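Local coordinates for protein phosphoglycerate kinase (Coxiella burnetii, PDB 4NG4) that catalyses the reversible transfer of a phosphoryl group from 1,3-bisphosphoglycerate to ADP, yielding 3-phosphoglycerate and ATP in glycolysis, at residues A315-I320 with S348-I353; I29-N34 with P53-A58. All coordinates share one frame; numbering follows the deposited sequence.

Contact 1 of 2, residues A315-I320 with S348-I353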
loop_
_atom_site.group_PDB
_atom_site.type_symbol
_atom_site.label_atom_id
_atom_site.label_comp_id
_atom_site.label_asym_id
_atom_site.label_seq_id
_atom_site.Cartn_x
_atom_site.Cartn_y
_atom_site.Cartn_z
ATOM N N ALA A 315 19.170 -6.480 -11.725
ATOM C CA ALA A 315 19.344 -6.965 -13.102
ATOM C C ALA A 315 19.190 -8.497 -13.214
ATOM O O ALA A 315 18.703 -9.027 -14.211
ATOM C CB ALA A 315 20.696 -6.517 -13.634
ATOM N N GLN A 316 19.589 -9.191 -12.155
ATOM C CA GLN A 316 19.551 -10.641 -12.107
ATOM C C GLN A 316 18.224 -11.171 -11.582
ATOM O O GLN A 316 17.972 -12.374 -11.644
ATOM C CB GLN A 316 20.670 -11.136 -11.199
ATOM C CG GLN A 316 22.056 -10.868 -11.734
ATOM C CD GLN A 316 23.146 -11.161 -10.717
ATOM O OE1 GLN A 316 22.897 -11.178 -9.497
ATOM N NE2 GLN A 316 24.372 -11.377 -11.210
ATOM N N ALA A 317 17.389 -10.275 -11.054
ATOM C CA ALA A 317 16.167 -10.655 -10.347
ATOM C C ALA A 317 15.091 -11.125 -11.303
ATOM O O ALA A 317 14.962 -10.604 -12.416
ATOM C CB ALA A 317 15.653 -9.491 -9.532
ATOM N N GLY A 318 14.334 -12.130 -10.855
ATOM C CA GLY A 318 13.113 -12.580 -11.533
ATOM C C GLY A 318 11.871 -11.877 -11.004
ATOM O O GLY A 318 10.885 -11.744 -11.728
ATOM N N THR A 319 11.916 -11.451 -9.737
ATOM C CA THR A 319 10.837 -10.689 -9.109
ATOM C C THR A 319 11.452 -9.664 -8.160
ATOM O O THR A 319 12.513 -9.929 -7.580
ATOM C CB THR A 319 9.898 -11.596 -8.284
ATOM O OG1 THR A 319 9.435 -12.678 -9.097
ATOM C CG2 THR A 319 8.713 -10.800 -7.748
ATOM N N ILE A 320 10.793 -8.511 -7.997
ATOM C CA ILE A 320 11.270 -7.456 -7.092
ATOM C C ILE A 320 10.130 -6.817 -6.277
ATOM O O ILE A 320 9.061 -6.527 -6.806
ATOM C CB ILE A 320 12.015 -6.358 -7.862
ATOM C CG1 ILE A 320 13.226 -6.942 -8.616
ATOM C CG2 ILE A 320 12.454 -5.270 -6.909
ATOM C CD1 ILE A 320 13.977 -5.938 -9.481
ATOM N N SER A 348 15.280 -3.432 -15.520
ATOM C CA SER A 348 15.205 -4.844 -15.203
ATOM C C SER A 348 13.977 -5.535 -15.765
ATOM O O SER A 348 12.970 -4.923 -16.087
ATOM C CB SER A 348 15.271 -5.081 -13.695
ATOM O OG SER A 348 15.040 -6.452 -13.398
ATOM N N THR A 349 14.103 -6.845 -15.851
ATOM C CA THR A 349 13.166 -7.708 -16.541
ATOM C C THR A 349 12.284 -8.457 -15.545
ATOM O O THR A 349 11.357 -9.156 -15.928
ATOM C CB THR A 349 13.951 -8.716 -17.407
ATOM O OG1 THR A 349 13.044 -9.463 -18.196
ATOM C CG2 THR A 349 14.778 -9.688 -16.553
ATOM N N ALA A 350 12.596 -8.302 -14.261
ATOM C CA ALA A 350 11.816 -8.903 -13.194
ATOM C C ALA A 350 10.471 -8.221 -13.109
ATOM O O ALA A 350 10.327 -7.075 -13.522
ATOM C CB ALA A 350 12.546 -8.775 -11.879
ATOM N N TYR A 351 9.487 -8.943 -12.585
ATOM C CA TYR A 351 8.170 -8.386 -12.285
ATOM C C TYR A 351 8.300 -7.519 -11.034
ATOM O O TYR A 351 8.435 -8.048 -9.929
ATOM C CB TYR A 351 7.156 -9.517 -12.061
ATOM C CG TYR A 351 5.762 -9.029 -11.778
ATOM C CD1 TYR A 351 4.919 -8.660 -12.812
ATOM C CD2 TYR A 351 5.289 -8.925 -10.478
ATOM C CE1 TYR A 351 3.634 -8.201 -12.566
ATOM C CE2 TYR A 351 4.001 -8.470 -10.218
ATOM C CZ TYR A 351 3.185 -8.107 -11.270
ATOM O OH TYR A 351 1.909 -7.648 -11.035
ATOM N N SER A 352 8.281 -6.198 -11.212
ATOM C CA SER A 352 8.500 -5.251 -10.095
ATOM C C SER A 352 7.186 -4.814 -9.428
ATOM O O SER A 352 6.171 -4.608 -10.114
ATOM C CB SER A 352 9.292 -4.020 -10.571
ATOM O OG SER A 352 8.690 -3.432 -11.722
ATOM N N ILE A 353 7.215 -4.699 -8.097
ATOM C CA ILE A 353 6.054 -4.290 -7.303
ATOM C C ILE A 353 6.520 -3.275 -6.280
ATOM O O ILE A 353 7.344 -3.603 -5.431
ATOM C CB ILE A 353 5.437 -5.461 -6.526
ATOM C CG1 ILE A 353 5.216 -6.672 -7.417
ATOM C CG2 ILE A 353 4.109 -5.076 -5.940
ATOM C CD1 ILE A 353 4.857 -7.906 -6.635
#
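The methyl of A350 points into the turn that joins helix 304-316 to strand 319-323, and the closest packing lies around it. Its CB stands 4.0 Å from CB of A317, while I320 reaches it from further along the strand with CG1 at 3.8 Å from A350 CB. I320 sends CG1 back beside its own backbone N (chi1 -59°), which turns this branch and CD1 toward A350 and S348. Small residues suit this corner: alanine takes little space on both segments, at A317 and at A350. Main-chain bonds then take over. Y351 N donates to G318 O (3.2 Å), I320 N returns a bond to Y351 O (3.1 Å), and I353 N closes on I320 O (2.9 Å). T319 lies on the same face as Y351, its branched side chain well suited to a strand; CG2 touches Y351 O at 3.5 Å, and OG1 bonds to Q193 O. Toward the solvent the fit is looser. A315 and T349 are exposed, and S348 OG comes no nearer to I320 CD1 than 4.1 Å. That hydroxyl bonds instead to M314 O of helix 304-316, at the edge of the contact, and accepts from A350 N in an ST turn just after helix 336-347. The arrangement is the start of two neighbouring parallel strands in a beta-alpha-beta unit, the repeating element of the Rossmann-like nucleotide-binding domain of phosphoglycerate kinase.

Contact 2 of 2, residues I29-N34 with P53-A58; sequences IREDLN and PTIQKA
The backbone O of E31, whose side chain meets T54, accepts a hydrogen bond from S69 OG and a weak one from R30 NH1 (2.8 Å, N-H...O angle 117°). It belongs to the segment that carries strand 26-31, the first strand of a beta-alpha-beta crossover in which helix 46-60 packs over the parallel sheet and leads to the neighbouring strand 64-69. Strand and helix segments run nearly antiparallel, at 166°, with their axes 10.4 Å apart. No hydrogen bond joins the two segments, so side chains alone bridge them. I29 suits the buried layer because both its branches are apolar: CG2 rests on T54 CG2 at 3.8 Å as the two side chains slide past each other. The glutamate chain bends at its second torsion (chi2 -82°), bringing the carboxylate across T54. T54 divides its roles, its methyl facing I29 and E31 while OG1 bonds to D150. OE2 of E31 also lies close to D150 OD2, and such proximity could raise the pKa of one of the two acids. One turn beyond T54, a compact alanine receives the end of the isoleucine, with A58 CB 4.1 Å from I29 CD1.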
loop_
_atom_site.group_PDB
_atom_site.type_symbol
_atom_site.label_atom_id
_atom_site.label_comp_id
_atom_site.label_asym_id
_atom_site.label_seq_id
_atom_site.Cartn_x
_atom_site.Cartn_y
_atom_site.Cartn_z
ATOM N N ILE A 29 -21.392 -2.378 -3.625
ATOM C CA ILE A 29 -19.960 -2.322 -3.913
ATOM C C ILE A 29 -19.256 -1.329 -2.988
ATOM O O ILE A 29 -19.495 -0.131 -3.069
ATOM C CB ILE A 29 -19.700 -1.891 -5.371
ATOM C CG1 ILE A 29 -20.433 -2.811 -6.343
ATOM C CG2 ILE A 29 -18.209 -1.902 -5.685
ATOM C CD1 ILE A 29 -20.405 -2.289 -7.759
ATOM N N ARG A 30 -18.375 -1.835 -2.127
ATOM C CA ARG A 30 -17.545 -0.984 -1.281
ATOM C C ARG A 30 -16.311 -0.559 -2.067
ATOM O O ARG A 30 -15.465 -1.387 -2.440
ATOM C CB ARG A 30 -17.131 -1.720 -0.005
ATOM C CG ARG A 30 -16.237 -0.898 0.963
ATOM C CD ARG A 30 -17.008 0.153 1.705
ATOM N NE ARG A 30 -16.266 0.701 2.838
ATOM C CZ ARG A 30 -15.351 1.666 2.762
ATOM N NH1 ARG A 30 -15.025 2.208 1.599
ATOM N NH2 ARG A 30 -14.735 2.072 3.863
ATOM N N GLU A 31 -16.202 0.743 -2.289
ATOM C CA GLU A 31 -15.086 1.318 -3.022
ATOM C C GLU A 31 -14.332 2.335 -2.146
ATOM O O GLU A 31 -14.817 2.756 -1.095
ATOM C CB GLU A 31 -15.601 1.995 -4.287
ATOM C CG GLU A 31 -16.345 1.071 -5.250
ATOM C CD GLU A 31 -15.428 0.273 -6.150
ATOM O OE1 GLU A 31 -14.205 0.490 -6.096
ATOM O OE2 GLU A 31 -15.944 -0.576 -6.926
ATOM N N ASP A 32 -13.124 2.684 -2.593
ATOM C CA ASP A 32 -12.286 3.717 -1.990
ATOM C C ASP A 32 -12.369 4.917 -2.926
ATOM O O ASP A 32 -11.587 5.065 -3.845
ATOM C CB ASP A 32 -10.846 3.213 -1.819
ATOM C CG ASP A 32 -9.922 4.237 -1.150
ATOM O OD1 ASP A 32 -10.362 5.345 -0.769
ATOM O OD2 ASP A 32 -8.716 3.937 -0.995
ATOM N N LEU A 33 -13.368 5.748 -2.690
ATOM C CA LEU A 33 -13.572 7.001 -3.428
ATOM C C LEU A 33 -13.154 8.205 -2.570
ATOM O O LEU A 33 -13.609 9.311 -2.810
ATOM C CB LEU A 33 -15.053 7.119 -3.822
ATOM C CG LEU A 33 -15.681 5.833 -4.385
ATOM C CD1 LEU A 33 -17.110 6.093 -4.884
ATOM C CD2 LEU A 33 -14.820 5.228 -5.495
ATOM N N ASN A 34 -12.276 7.958 -1.592
ATOM C CA ASN A 34 -11.813 8.941 -0.589
ATOM C C ASN A 34 -10.841 9.943 -1.207
ATOM O O ASN A 34 -9.652 9.904 -0.950
ATOM C CB ASN A 34 -11.144 8.188 0.591
ATOM C CG ASN A 34 -10.680 9.097 1.704
ATOM O OD1 ASN A 34 -11.270 10.120 1.973
ATOM N ND2 ASN A 34 -9.615 8.706 2.367
ATOM N N PRO A 53 -14.459 0.945 -13.660
ATOM C CA PRO A 53 -14.803 -0.300 -14.371
ATOM C C PRO A 53 -15.670 -1.284 -13.576
ATOM O O PRO A 53 -16.549 -1.928 -14.152
ATOM C CB PRO A 53 -13.430 -0.924 -14.675
ATOM C CG PRO A 53 -12.456 0.212 -14.582
ATOM C CD PRO A 53 -13.000 1.112 -13.534
ATOM N N THR A 54 -15.404 -1.402 -12.274
ATOM C CA THR A 54 -16.197 -2.253 -11.381
ATOM C C THR A 54 -17.660 -1.830 -11.414
ATOM O O THR A 54 -18.559 -2.671 -11.406
ATOM C CB THR A 54 -15.699 -2.184 -9.914
ATOM O OG1 THR A 54 -14.407 -2.792 -9.808
ATOM C CG2 THR A 54 -16.671 -2.892 -8.971
ATOM N N ILE A 55 -17.882 -0.521 -11.463
ATOM C CA ILE A 55 -19.223 0.037 -11.535
ATOM C C ILE A 55 -19.798 -0.101 -12.959
ATOM O O ILE A 55 -21.013 -0.258 -13.128
ATOM C CB ILE A 55 -19.227 1.512 -11.067
ATOM C CG1 ILE A 55 -18.681 1.617 -9.629
ATOM C CG2 ILE A 55 -20.633 2.084 -11.122
ATOM C CD1 ILE A 55 -18.367 3.022 -9.174
ATOM N N GLN A 56 -18.935 -0.060 -13.975
ATOM C CA GLN A 56 -19.385 -0.235 -15.358
ATOM C C GLN A 56 -19.803 -1.684 -15.641
ATOM O O GLN A 56 -20.770 -1.923 -16.353
ATOM C CB GLN A 56 -18.299 0.193 -16.352
ATOM C CG GLN A 56 -17.826 1.637 -16.204
ATOM C CD GLN A 56 -17.022 2.111 -17.418
ATOM O OE1 GLN A 56 -17.590 2.496 -18.433
ATOM N NE2 GLN A 56 -15.695 2.083 -17.308
ATOM N N LYS A 57 -19.068 -2.642 -15.077
ATOM C CA LYS A 57 -19.357 -4.064 -15.277
ATOM C C LYS A 57 -20.654 -4.477 -14.567
ATOM O O LYS A 57 -21.387 -5.343 -15.061
ATOM C CB LYS A 57 -18.176 -4.930 -14.802
ATOM C CG LYS A 57 -18.272 -6.413 -15.196
ATOM C CD LYS A 57 -16.902 -7.112 -15.241
ATOM C CE LYS A 57 -16.212 -7.136 -13.871
ATOM N NZ LYS A 57 -14.948 -7.917 -13.883
ATOM N N ALA A 58 -20.938 -3.854 -13.423
ATOM C CA ALA A 58 -22.169 -4.130 -12.680
ATOM C C ALA A 58 -23.389 -3.630 -13.441
ATOM O O ALA A 58 -24.361 -4.357 -13.597
ATOM C CB ALA A 58 -22.113 -3.496 -11.313
#

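The two contacts belong to the two lobes of the kinase: contact 1 pairs two strands within one parallel sheet, whereas contact 2 packs a helix on a strand of the other. Contact 2 adjoins the predicted phosphoglycerate site: D32, L33 and N34 belong to it, and the side chain of E31 is about 8 Å from those of H70 and R47. Contact 1 lies on the nucleotide side, with the side chain of I353 about 12 Å from the bound ADP. The centres of contacts 1 and 2 are 31 Å apart and the nearest atoms of contacts 1 and 2 about 16 Å apart. Helix 176-190 relates them without direct touch: its P176 and L177 meet T54 of contact 2, whereas A184, L185 and A188 meet side chains of contact 1, consistent with its role as the interdomain helix of this family.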